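Local coordinates for protein putative isocitrate dehydrogenase, NAD-dependent (Methylococcus capsulatus, PDB 6LKY) that binds NAD and probably catalyses the magnesium-dependent oxidative decarboxylation of isocitrate to 2-oxoglutarate, at residues Thr48-Pro51 with Asp52-Asp56; Ile130-Glu134 with Glu135-Ala139; Gly264-Pro267 with Asp268-Asp271; Ala275-Thr278 with Ala279-Ala283. The protein carries 1 engineered substitution. All blocks are in the same frame, centred on the assembly; numbering follows the deposited sequence.

Interaction 1. Residues Thr48-Pro51 with Asp52-Asp56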
# COMPACT_ATOMS: atom_id res chain seq x y z
N THR A 48 24.91 -19.08 10.75
CA THR A 48 24.85 -18.05 9.70
C THR A 48 23.50 -18.12 8.99
O THR A 48 23.00 -19.22 8.73
CB THR A 48 25.96 -18.22 8.66
OG1 THR A 48 25.65 -17.40 7.52
CG2 THR A 48 26.03 -19.67 8.20
N PRO A 49 22.92 -16.98 8.60
CA PRO A 49 21.62 -17.04 7.90
C PRO A 49 21.72 -17.52 6.45
O PRO A 49 20.70 -17.94 5.88
CB PRO A 49 21.09 -15.60 7.99
CG PRO A 49 22.33 -14.75 8.13
CD PRO A 49 23.33 -15.59 8.89
N LEU A 50 22.90 -17.51 5.83
CA LEU A 50 23.05 -17.95 4.45
C LEU A 50 24.37 -18.67 4.32
O LEU A 50 25.39 -18.07 3.97
CB LEU A 50 22.97 -16.77 3.47
CG LEU A 50 22.25 -16.93 2.13
CD1 LEU A 50 22.80 -15.95 1.10
CD2 LEU A 50 22.30 -18.32 1.59
N PRO A 51 24.41 -19.97 4.63
CA PRO A 51 25.65 -20.73 4.42
C PRO A 51 26.09 -20.62 2.97
O PRO A 51 25.27 -20.57 2.05
CB PRO A 51 25.26 -22.17 4.78
CG PRO A 51 24.02 -22.06 5.60
CD PRO A 51 23.32 -20.80 5.17
N ASP A 52 27.41 -20.53 2.78
CA ASP A 52 27.98 -20.48 1.43
C ASP A 52 27.50 -21.65 0.58
O ASP A 52 27.26 -21.48 -0.62
CB ASP A 52 29.51 -20.49 1.50
CG ASP A 52 30.10 -19.12 1.79
OD1 ASP A 52 29.47 -18.10 1.41
OD2 ASP A 52 31.19 -19.07 2.39
N ALA A 53 27.38 -22.83 1.18
CA ALA A 53 26.97 -24.01 0.42
C ALA A 53 25.58 -23.84 -0.20
O ALA A 53 25.33 -24.34 -1.30
CB ALA A 53 27.02 -25.25 1.32
N THR A 54 24.68 -23.12 0.48
CA THR A 54 23.35 -22.86 -0.07
C THR A 54 23.44 -22.04 -1.35
O THR A 54 22.82 -22.37 -2.38
CB THR A 54 22.49 -22.15 0.98
OG1 THR A 54 22.39 -22.98 2.13
CG2 THR A 54 21.08 -21.85 0.44
N LEU A 55 24.22 -20.96 -1.31
CA LEU A 55 24.41 -20.12 -2.49
C LEU A 55 25.11 -20.90 -3.61
O LEU A 55 24.71 -20.83 -4.77
CB LEU A 55 25.22 -18.88 -2.11
CG LEU A 55 24.57 -17.51 -2.30
CD1 LEU A 55 25.61 -16.44 -2.01
CD2 LEU A 55 24.00 -17.37 -3.70
N ASP A 56 26.17 -21.64 -3.26
CA ASP A 56 26.86 -22.47 -4.24
C ASP A 56 25.90 -23.44 -4.91
O ASP A 56 25.93 -23.63 -6.13
CB ASP A 56 28.01 -23.23 -3.58
CG ASP A 56 29.08 -22.31 -3.02
OD1 ASP A 56 29.11 -21.12 -3.41
OD2 ASP A 56 29.90 -22.77 -2.19
O HOH W 1 26.69 -17.09 1.53

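Interaction 2. Residues Ile130-Glu134 with Glu135-Ala139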
# COMPACT_ATOMS: atom_id res chain seq x y z
N ILE A 130 21.82 8.48 12.62
CA ILE A 130 22.55 9.67 13.03
C ILE A 130 22.55 9.68 14.56
O ILE A 130 21.48 9.76 15.20
CB ILE A 130 21.94 10.96 12.46
CG1 ILE A 130 22.17 11.03 10.96
CG2 ILE A 130 22.57 12.19 13.09
CD1 ILE A 130 20.97 10.74 10.17
N LYS A 131 23.75 9.61 15.12
CA LYS A 131 24.00 9.42 16.54
C LYS A 131 24.91 10.52 17.04
O LYS A 131 25.73 11.05 16.30
CB LYS A 131 24.71 8.09 16.83
CG LYS A 131 24.02 6.83 16.37
CD LYS A 131 24.73 5.58 16.92
CE LYS A 131 23.99 4.32 16.51
NZ LYS A 131 24.52 3.11 17.21
N VAL A 132 24.77 10.85 18.32
CA VAL A 132 25.87 11.48 19.03
C VAL A 132 26.22 10.52 20.16
O VAL A 132 25.37 10.21 21.01
CB VAL A 132 25.55 12.92 19.49
CG1 VAL A 132 24.16 13.37 19.09
CG2 VAL A 132 25.87 13.17 20.96
N ASP A 133 27.43 9.99 20.11
CA ASP A 133 27.87 8.88 20.96
C ASP A 133 26.90 7.74 20.73
O ASP A 133 26.73 7.32 19.57
CB ASP A 133 27.99 9.38 22.41
CG ASP A 133 29.05 10.48 22.58
OD1 ASP A 133 29.91 10.65 21.68
OD2 ASP A 133 29.03 11.15 23.63
N GLU A 134 26.20 7.26 21.74
CA GLU A 134 25.35 6.10 21.59
C GLU A 134 23.87 6.47 21.49
O GLU A 134 23.03 5.58 21.34
CB GLU A 134 25.62 5.14 22.76
CG GLU A 134 27.03 4.46 22.67
CD GLU A 134 28.22 5.39 23.01
OE1 GLU A 134 28.23 6.00 24.11
OE2 GLU A 134 29.16 5.51 22.17
N GLU A 135 23.56 7.76 21.51
CA GLU A 135 22.19 8.26 21.41
C GLU A 135 21.79 8.42 19.94
O GLU A 135 22.46 9.13 19.19
CB GLU A 135 22.09 9.60 22.14
CG GLU A 135 20.67 10.14 22.27
CD GLU A 135 20.63 11.65 22.52
OE1 GLU A 135 21.71 12.26 22.69
OE2 GLU A 135 19.51 12.21 22.57
N LYS A 136 20.70 7.76 19.54
CA LYS A 136 20.18 7.88 18.19
C LYS A 136 19.25 9.08 18.13
O LYS A 136 18.20 9.09 18.79
CB LYS A 136 19.44 6.62 17.76
CG LYS A 136 20.31 5.39 17.61
CD LYS A 136 19.43 4.16 17.59
CE LYS A 136 20.23 2.87 17.49
NZ LYS A 136 19.31 1.71 17.68
N ILE A 137 19.61 10.09 17.35
CA ILE A 137 18.73 11.23 17.22
C ILE A 137 17.92 11.17 15.93
O ILE A 137 16.88 11.84 15.83
CB ILE A 137 19.50 12.57 17.31
CG1 ILE A 137 20.49 12.72 16.16
CG2 ILE A 137 20.17 12.73 18.72
CD1 ILE A 137 21.13 14.13 16.06
N ALA A 138 18.39 10.41 14.92
CA ALA A 138 17.66 10.30 13.66
C ALA A 138 18.16 9.08 12.91
O ALA A 138 19.09 8.41 13.35
CB ALA A 138 17.80 11.58 12.81
N ALA A 139 17.51 8.77 11.78
CA ALA A 139 17.91 7.66 10.91
C ALA A 139 17.56 8.02 9.48
O ALA A 139 16.64 8.81 9.23
CB ALA A 139 17.23 6.34 11.30

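Interaction 3. Residues Gly264-Pro267 with Asp268-Asp271. With NAD (nicotinamide-adenine-dinucleotide), chain C.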
# COMPACT_ATOMS: atom_id res chain seq x y z
N GLY A 264 4.99 -14.94 4.49
CA GLY A 264 6.12 -15.17 5.35
C GLY A 264 6.02 -16.44 6.17
O GLY A 264 5.29 -17.38 5.84
N SER A 265 6.82 -16.50 7.24
CA SER A 265 6.93 -17.70 8.05
C SER A 265 5.78 -17.86 9.04
O SER A 265 5.76 -18.86 9.77
CB SER A 265 8.27 -17.72 8.79
OG SER A 265 8.51 -16.49 9.45
N ALA A 266 4.85 -16.90 9.11
CA ALA A 266 3.64 -16.96 9.92
C ALA A 266 3.89 -17.52 11.32
O ALA A 266 3.39 -18.60 11.66
CB ALA A 266 2.58 -17.80 9.20
N PRO A 267 4.65 -16.81 12.17
CA PRO A 267 4.93 -17.35 13.51
C PRO A 267 3.69 -17.53 14.36
O PRO A 267 3.72 -18.35 15.29
CB PRO A 267 5.90 -16.31 14.12
CG PRO A 267 5.70 -15.06 13.31
CD PRO A 267 5.32 -15.51 11.93
N ASP A 268 2.60 -16.80 14.10
CA ASP A 268 1.41 -16.96 14.93
C ASP A 268 0.76 -18.33 14.78
O ASP A 268 0.03 -18.75 15.68
CB ASP A 268 0.39 -15.85 14.65
CG ASP A 268 0.04 -15.72 13.17
OD1 ASP A 268 0.80 -16.22 12.32
OD2 ASP A 268 -1.01 -15.11 12.85
N ILE A 269 1.01 -19.04 13.67
CA ILE A 269 0.43 -20.37 13.47
C ILE A 269 1.50 -21.43 13.20
O ILE A 269 1.16 -22.54 12.81
CB ILE A 269 -0.61 -20.36 12.33
CG1 ILE A 269 0.04 -19.98 11.00
CG2 ILE A 269 -1.78 -19.44 12.65
CD1 ILE A 269 -0.84 -20.27 9.79
N ALA A 270 2.77 -21.10 13.40
CA ALA A 270 3.81 -22.10 13.19
C ALA A 270 3.60 -23.26 14.15
O ALA A 270 3.22 -23.06 15.31
CB ALA A 270 5.20 -21.49 13.39
N ASP A 271 3.78 -24.48 13.66
CA ASP A 271 3.67 -25.70 14.45
C ASP A 271 2.24 -26.01 14.87
O ASP A 271 2.03 -26.92 15.68
CB ASP A 271 4.60 -25.66 15.67
CG ASP A 271 6.06 -25.63 15.27
OD1 ASP A 271 6.41 -26.24 14.22
OD2 ASP A 271 6.87 -24.97 15.97
PA NAD C . 3.28 -13.38 7.42
O1A NAD C . 4.26 -14.39 7.97
O2A NAD C . 3.07 -13.59 5.95
O5B NAD C . 1.92 -13.46 8.26
C5B NAD C . 0.89 -12.52 7.96
C4B NAD C . -0.45 -13.14 8.32
O4B NAD C . -0.77 -14.08 7.28
C3B NAD C . -0.33 -13.90 9.64
O3B NAD C . -1.50 -13.71 10.43
C2B NAD C . -0.21 -15.35 9.20
O2B NAD C . -0.72 -16.30 10.15
C1B NAD C . -0.94 -15.38 7.86
N9A NAD C . -0.27 -16.44 7.12
C8A NAD C . 0.69 -16.10 6.06
N7A NAD C . 0.89 -17.45 5.50
C5A NAD C . -0.48 -17.92 5.29
C6A NAD C . -0.56 -19.43 5.38
N6A NAD C . 0.04 -20.02 4.17
N1A NAD C . -1.98 -19.79 5.45
C2A NAD C . -2.68 -19.28 6.65
N3A NAD C . -1.86 -18.32 7.39
C4A NAD C . -1.22 -17.37 6.48
O3 NAD C . 3.85 -11.89 7.58
PN NAD C . 4.52 -11.27 8.88
O1N NAD C . 3.96 -11.79 10.17
O2N NAD C . 4.34 -9.76 8.75
O5D NAD C . 6.08 -11.64 8.81
C5D NAD C . 6.57 -12.85 9.43
C4D NAD C . 7.99 -13.12 8.96
O4D NAD C . 8.01 -13.59 7.60
C3D NAD C . 8.85 -11.85 9.02
O3D NAD C . 10.08 -12.19 9.64
C2D NAD C . 9.06 -11.50 7.56
O2D NAD C . 10.31 -10.87 7.28
C1D NAD C . 9.02 -12.86 6.87
N1N NAD C . 8.76 -12.65 5.42
C2N NAD C . 9.09 -13.80 4.59
C3N NAD C . 8.97 -13.33 3.16
C7N NAD C . 9.70 -14.24 2.16
O7N NAD C . 8.99 -14.35 0.93
N7N NAD C . 10.02 -15.53 2.75
C4N NAD C . 7.56 -12.95 2.75
C5N NAD C . 6.89 -12.06 3.77
C6N NAD C . 7.41 -12.08 5.21
O HOH W 2 2.66 -21.03 16.78

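Interaction 4. Residues Ala275-Thr278 with Ala279-Ala283. With NAD (nicotinamide-adenine-dinucleotide), chain C.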
# COMPACT_ATOMS: atom_id res chain seq x y z
N ALA A 275 -1.60 -24.13 8.45
CA ALA A 275 -1.26 -23.23 7.35
C ALA A 275 -1.79 -23.74 6.01
O ALA A 275 -1.71 -24.93 5.70
CB ALA A 275 0.26 -23.04 7.26
N ASN A 276 -2.31 -22.82 5.21
CA ASN A 276 -2.73 -23.12 3.85
C ASN A 276 -1.51 -23.41 2.98
O ASN A 276 -0.61 -22.57 2.88
CB ASN A 276 -3.52 -21.96 3.26
CG ASN A 276 -4.26 -22.34 2.00
OD1 ASN A 276 -3.89 -23.29 1.30
ND2 ASN A 276 -5.32 -21.60 1.70
N PRO A 277 -1.43 -24.58 2.34
CA PRO A 277 -0.28 -24.89 1.49
C PRO A 277 -0.44 -24.46 0.05
O PRO A 277 0.48 -24.68 -0.75
CB PRO A 277 -0.20 -26.42 1.60
CG PRO A 277 -1.64 -26.84 1.75
CD PRO A 277 -2.33 -25.74 2.52
N THR A 278 -1.57 -23.84 -0.28
CA THR A 278 -1.87 -23.48 -1.66
C THR A 278 -0.78 -22.62 -2.27
O THR A 278 -0.35 -22.87 -3.40
CB THR A 278 -3.21 -22.76 -1.72
OG1 THR A 278 -4.22 -23.59 -1.14
CG2 THR A 278 -3.57 -22.38 -3.16
N ALA A 279 -0.34 -21.58 -1.55
CA ALA A 279 0.66 -20.67 -2.10
C ALA A 279 1.93 -21.42 -2.48
O ALA A 279 2.47 -21.24 -3.58
CB ALA A 279 0.96 -19.55 -1.10
N MET A 280 2.42 -22.28 -1.58
CA MET A 280 3.63 -23.05 -1.88
C MET A 280 3.40 -24.00 -3.05
O MET A 280 4.28 -24.17 -3.91
CB MET A 280 4.09 -23.82 -0.65
CG MET A 280 5.57 -24.17 -0.70
SD MET A 280 6.60 -22.69 -0.48
CE MET A 280 7.75 -22.85 -1.85
N ILE A 281 2.22 -24.61 -3.12
CA ILE A 281 1.91 -25.52 -4.22
C ILE A 281 1.86 -24.77 -5.55
O ILE A 281 2.41 -25.24 -6.56
CB ILE A 281 0.61 -26.28 -3.89
CG1 ILE A 281 0.87 -27.27 -2.76
CG2 ILE A 281 0.10 -27.04 -5.09
CD1 ILE A 281 -0.34 -27.56 -1.87
N MET A 282 1.27 -23.56 -5.56
CA MET A 282 1.25 -22.73 -6.77
C MET A 282 2.65 -22.28 -7.15
O MET A 282 2.97 -22.17 -8.35
CB MET A 282 0.34 -21.52 -6.58
CG MET A 282 -1.16 -21.82 -6.46
SD MET A 282 -1.83 -22.72 -7.90
CE MET A 282 -1.83 -21.39 -9.12
N ALA A 283 3.51 -22.01 -6.16
CA ALA A 283 4.90 -21.73 -6.47
C ALA A 283 5.54 -22.91 -7.18
O ALA A 283 6.29 -22.74 -8.15
CB ALA A 283 5.68 -21.39 -5.19
PA NAD C . 3.28 -13.38 7.42
O1A NAD C . 4.26 -14.39 7.97
O2A NAD C . 3.07 -13.59 5.95
O5B NAD C . 1.92 -13.46 8.26
C5B NAD C . 0.89 -12.52 7.96
C4B NAD C . -0.45 -13.14 8.32
O4B NAD C . -0.77 -14.08 7.28
C3B NAD C . -0.33 -13.90 9.64
O3B NAD C . -1.50 -13.71 10.43
C2B NAD C . -0.21 -15.35 9.20
O2B NAD C . -0.72 -16.30 10.15
C1B NAD C . -0.94 -15.38 7.86
N9A NAD C . -0.27 -16.44 7.12
C8A NAD C . 0.69 -16.10 6.06
N7A NAD C . 0.89 -17.45 5.50
C5A NAD C . -0.48 -17.92 5.29
C6A NAD C . -0.56 -19.43 5.38
N6A NAD C . 0.04 -20.02 4.17
N1A NAD C . -1.98 -19.79 5.45
C2A NAD C . -2.68 -19.28 6.65
N3A NAD C . -1.86 -18.32 7.39
C4A NAD C . -1.22 -17.37 6.48
O3 NAD C . 3.85 -11.89 7.58
PN NAD C . 4.52 -11.27 8.88
O1N NAD C . 3.96 -11.79 10.17
O2N NAD C . 4.34 -9.76 8.75
O5D NAD C . 6.08 -11.64 8.81
C5D NAD C . 6.57 -12.85 9.43
C4D NAD C . 7.99 -13.12 8.96
O4D NAD C . 8.01 -13.59 7.60
C3D NAD C . 8.85 -11.85 9.02
O3D NAD C . 10.08 -12.19 9.64
C2D NAD C . 9.06 -11.50 7.56
O2D NAD C . 10.31 -10.87 7.28
C1D NAD C . 9.02 -12.86 6.87
N1N NAD C . 8.76 -12.65 5.42
C2N NAD C . 9.09 -13.80 4.59
C3N NAD C . 8.97 -13.33 3.16
C7N NAD C . 9.70 -14.24 2.16
O7N NAD C . 8.99 -14.35 0.93
N7N NAD C . 10.02 -15.53 2.75
C4N NAD C . 7.56 -12.95 2.75
C5N NAD C . 6.89 -12.06 3.77
C6N NAD C . 7.41 -12.08 5.21
O HOH W 3 1.69 -22.07 1.27

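Interaction 1. Residues Thr48-Pro51 with Asp52-Asp56
T54 folds back over L50 and P51, the last residues of the loop before its helix. T54 CB lies 3.4 Å from P51 O and 3.9 Å from L50 CD2. The two branches then part. CG2 is anti to the backbone N and runs to the same leucine branch, with L50 CD2 3.9 Å from T54 CG2. OG1 sits beside the backbone N (chi1 -60°) and turns to the proline ring, where T54 OG1 is 3.9 Å from P51 CD. This hydroxyl is hydrogen-bonded to S37 O, so its polar end is satisfied outside the turn. The other branch of L50 meets the next helical residue: L50 CD1 touches L55 CG at 4.1 Å, the two side chains crossing at about a right angle.

P51 holds the N-cap position of the helix. Its carbonyl oxygen takes a weak hydrogen bond from T54 N (3.1 Å, N-H...O angle 129°). A water donates to both L50 O and D52 OD1, tying the loop to the first helical side chain. Upstream, L50 N donates to T48 OG1 at 3.2 Å, which makes an ST turn.

The turn joins helix 39-46 to helix 52-61 at the surface. P51 rests on A42 and F46 of the first helix. L50 packs against V80, T83 and L84 of helix 80-87.

Interaction 2. Residues Ile130-Glu134 with Glu135-Ala139
I130 faces two residues of the returning strand, I137 and A138. I130 O accepts from I137 N at 2.9 Å, nearly along the C=O axis, and from A138 N at 3.2 Å, in the carbonyl plane on a lone pair. I130 N returns a bond to A138 O. This is a classic beta bulge. Nearer the tip, V132 and E135 exchange backbone bonds, V132 N to E135 O and E135 N to V132 O, and close a type II' turn.

Strands 127-132 and 135-146 thus form a beta hairpin. It is a protruding arm whose sheet runs on into the second subunit, where A138 and A139 pair with an antiparallel strand.

Apolar contacts line the side of I130 and V132. I137 CG1 stands between the backbone N and the carbonyl carbon (chi1 64°), which sets it 3.7 Å from I130 CG2. I137 CG2 meets V132 CG1 at 4.1 Å.

K131 and K136 run side by side on the other face, with K131 CE 4.0 Å from K136 CG. K131 NZ and K136 NZ stay 5.4 Å apart. K136 makes a cation-pi contact with F129 and a weak, long ion pair with E187 of the second subunit.

Interaction 3. Residues Gly264-Pro267 with Asp268-Asp271
A266 O accepts a hydrogen bond from I269 N at 3.1 Å, closing a tight turn that A266 enters with positive phi (43°). A weaker bond follows from A270 N to P267 O, and a water donates to both P267 O and A270 O.

Inside the turn A266 CB packs on I269 CG1 at 3.8 Å. I269 reaches on to the adenine with its CD1. P267 sets its CD near C5D of the nicotinamide ribose.

Three successive backbone groups hold the dinucleotide. G264 N donates to O2A of the adenosine-side phosphate of NAD at 2.8 Å, and A266 N donates to the neighbouring oxygen O1A at 2.8 Å. Between them S265 N bonds to O4D of the nicotinamide ribose at 3.2 Å. S265 OG is also hydrogen-bonded to T70 OG1.

The D268 carboxylate is placed by CG in the crowded position between the backbone N and the carbonyl carbon (chi1 53°). Both its oxygens face the adenine ribose. The NAD hydroxyl O2B donates to D268 OD1 at 2.7 Å, and O3B donates to D268 OD2 at 2.8 Å.

An acidic residue bound to the adenine ribose hydroxyls is consistent with NAD use, as in the NAD-dependent members of this family. The carboxylate takes both hydroxyls, and its negative charge would probably repel the phosphate that NADP carries at O2B. The N-H donors of G264 and A266 both serve the phosphate on the adenosine side.

Interaction 4. Residues Ala275-Thr278 with Ala279-Ala283
The flat carboxamide of N276 is gripped at both ends. N276 OD1 accepts from T278 N (2.9 Å, N-H...O angle 160°), the donor lying above the amide plane. This bond makes an Asx turn that caps the start of helix 278-290. At the other end ND2 is hydrogen-bonded to D317 OD2, which fixes the flip of the group. N276 CG is anti to the backbone N (chi1 -166°), and this swings the amide round towards T278. T278 OG1 also lies very close to N276 OD1, too close for its details to be trusted. The second flat group is the adenine of NAD. N276 CB lies 3.4 Å from its ring atom N1A.

The P277 ring lies alongside the I281 side chain, with P277 CB 3.7 Å from I281 CD1. Elsewhere the ring meets A19 of helix 13-26 and M329 of helix 326-337.

The regular helix bonds begin at once. I281 N donates to P277 O at 2.9 Å and M282 N to T278 O at 2.8 Å. I281 CD1 also lies close to the same proline carbonyl. T278 and M282 run side by side one turn apart, T278 CG2 to M282 CG 4.1 Å. The helix start is buried between helices 13-26, 294-310 and 326-337.

The loop also meets the adenine through its backbone: NAD N6A donates to N276 O at 2.9 Å. That oxygen has a second donor, a water that in turn accepts from M280 N at 2.9 Å.

In the fold
Interactions 3 and 4 belong together. They lie on one connection between strand 257-261 and helix 278-290, both bind NAD, and they touch where I269 CD1 packs on A275 CA. Interaction 3 is a surface loop rich in polar bonds to phosphate and ribose. Interaction 4 is buried and uses a capped helix start. Interaction 1 is also a helix start, but at the surface, with a proline at the N-cap position and mostly apolar side-chain contacts. Its nearest atoms are about 13 Å from interaction 3. Interaction 2 stands apart, its centre 43 Å from that of interaction 4. It is strand pairing on an exposed arm, and serves the subunit interface.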